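Local atomic coordinates of flavodoxin (Fusobacterium nucleatum, PDB entry 6OHK), a protein that binds flavin mononucleotide and probably passes electrons at low potential to various redox enzymes. Residues G120-D125 / G159-E164. The protein carries 1 engineered substitution. Sequence-based numbering, arbitrary orientation.
Sequences GFTSTD and GDWITE
In the alpha/beta fold of this flavodoxin, the C-terminal helix 154-166 packs on the central sheet, and Trp161 ties it to the loop that follows strand 117-118. The joint rests on one hydrogen bond: the indole NE1 of Trp161 donates to the carbonyl O of Gly120 at 2.8 Å. The acceptor lies at the edge of the indole, only 3° out of its plane, while the N-H comes in within the carbonyl plane and onto a lone pair. At the hydrogen the bond bends moderately, to 149°. With CG anti to the backbone N (chi1 -174°), the ring of Trp161 leaves the helix, and its NE1-CD1 side is turned to the loop. Gly120 takes a positive phi, and with no side chain, where a CB would run into NE1, its CA approaches NE1 of Trp161 to 3.5 Å. Beside this bond the methyl CG2 of Thr122 meets CD1 of Trp161 at 3.7 Å, obliquely to the ring. The hydroxyl of Thr122 is engaged elsewhere, with the carbonyl of Gly142 on strand 139-145, and the indole itself touches Leu143 and Ile53 of the sheet. The indole N-H of a tryptophan that is buried overall is thus satisfied by a main-chain carbonyl, and this directional bond, with the methyl contact beside it, probably limits how the indole can turn between loop and sheet.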
# COMPACT_ATOMS: atom_id res chain seq x y z
N GLY A 120 4.78 8.75 -0.94
CA GLY A 120 5.45 7.82 -0.06
C GLY A 120 6.32 6.80 -0.75
O GLY A 120 6.36 5.64 -0.33
N PHE A 121 7.03 7.20 -1.79
CA PHE A 121 8.11 6.34 -2.29
C PHE A 121 9.16 6.18 -1.19
O PHE A 121 9.34 7.02 -0.32
CB PHE A 121 8.76 6.95 -3.53
CG PHE A 121 7.97 6.86 -4.78
CD1 PHE A 121 6.64 6.50 -4.81
CD2 PHE A 121 8.61 7.13 -5.99
CE1 PHE A 121 5.98 6.43 -6.02
CE2 PHE A 121 7.96 7.07 -7.18
CZ PHE A 121 6.61 6.73 -7.22
N THR A 122 9.88 5.06 -1.22
CA THR A 122 10.83 4.73 -0.17
C THR A 122 12.17 4.31 -0.77
O THR A 122 12.27 3.85 -1.90
CB THR A 122 10.32 3.63 0.77
OG1 THR A 122 10.07 2.41 0.05
CG2 THR A 122 9.04 4.08 1.51
N SER A 123 13.21 4.50 0.04
CA SER A 123 14.54 4.10 -0.35
C SER A 123 14.69 2.59 -0.41
O SER A 123 14.16 1.87 0.45
CB SER A 123 15.51 4.64 0.68
OG SER A 123 16.83 4.17 0.42
N THR A 124 15.47 2.11 -1.38
CA THR A 124 15.84 0.70 -1.43
C THR A 124 16.99 0.33 -0.48
O THR A 124 17.35 -0.84 -0.41
CB THR A 124 16.21 0.27 -2.86
OG1 THR A 124 17.39 0.98 -3.28
CG2 THR A 124 15.09 0.57 -3.84
N ASP A 125 17.53 1.27 0.28
CA ASP A 125 18.61 0.94 1.20
C ASP A 125 18.15 -0.08 2.23
O ASP A 125 17.07 0.05 2.82
CB ASP A 125 19.07 2.20 1.94
CG ASP A 125 19.81 3.19 1.06
OD1 ASP A 125 20.06 2.89 -0.12
OD2 ASP A 125 20.12 4.29 1.57
N GLY A 159 5.96 4.03 10.81
CA GLY A 159 5.81 5.35 11.43
C GLY A 159 6.41 6.45 10.59
O GLY A 159 5.81 7.51 10.42
N ASP A 160 7.60 6.22 10.06
CA ASP A 160 8.23 7.22 9.21
C ASP A 160 7.41 7.46 7.95
O ASP A 160 7.29 8.59 7.48
CB ASP A 160 9.61 6.76 8.78
CG ASP A 160 10.64 6.79 9.89
OD1 ASP A 160 10.38 7.32 10.99
OD2 ASP A 160 11.75 6.25 9.61
N TRP A 161 6.87 6.39 7.37
CA TRP A 161 6.11 6.52 6.13
C TRP A 161 4.80 7.27 6.34
O TRP A 161 4.42 8.11 5.53
CB TRP A 161 5.87 5.11 5.59
CG TRP A 161 5.23 5.03 4.25
CD1 TRP A 161 5.83 5.24 3.05
CD2 TRP A 161 3.87 4.67 3.97
NE1 TRP A 161 4.95 5.03 2.03
CE2 TRP A 161 3.73 4.69 2.56
CE3 TRP A 161 2.77 4.35 4.75
CZ2 TRP A 161 2.54 4.35 1.93
CZ3 TRP A 161 1.58 4.04 4.10
CH2 TRP A 161 1.50 4.04 2.72
N ILE A 162 4.10 6.94 7.42
CA ILE A 162 2.85 7.65 7.72
C ILE A 162 3.12 9.15 7.89
O ILE A 162 2.38 10.00 7.38
CB ILE A 162 2.16 7.03 8.94
CG1 ILE A 162 1.65 5.63 8.63
CG2 ILE A 162 1.05 7.92 9.48
CD1 ILE A 162 0.51 5.55 7.64
N THR A 163 4.21 9.49 8.59
CA THR A 163 4.55 10.90 8.75
C THR A 163 4.75 11.57 7.40
O THR A 163 4.29 12.71 7.18
CB THR A 163 5.79 11.03 9.62
OG1 THR A 163 5.46 10.56 10.93
CG2 THR A 163 6.31 12.44 9.73
N GLU A 164 5.43 10.90 6.47
CA GLU A 164 5.66 11.48 5.16
C GLU A 164 4.38 11.64 4.36
O GLU A 164 4.14 12.70 3.78
CB GLU A 164 6.67 10.67 4.37
CG GLU A 164 8.10 10.79 4.89
CD GLU A 164 8.52 12.23 5.14
OE1 GLU A 164 8.85 12.56 6.31
OE2 GLU A 164 8.49 13.03 4.18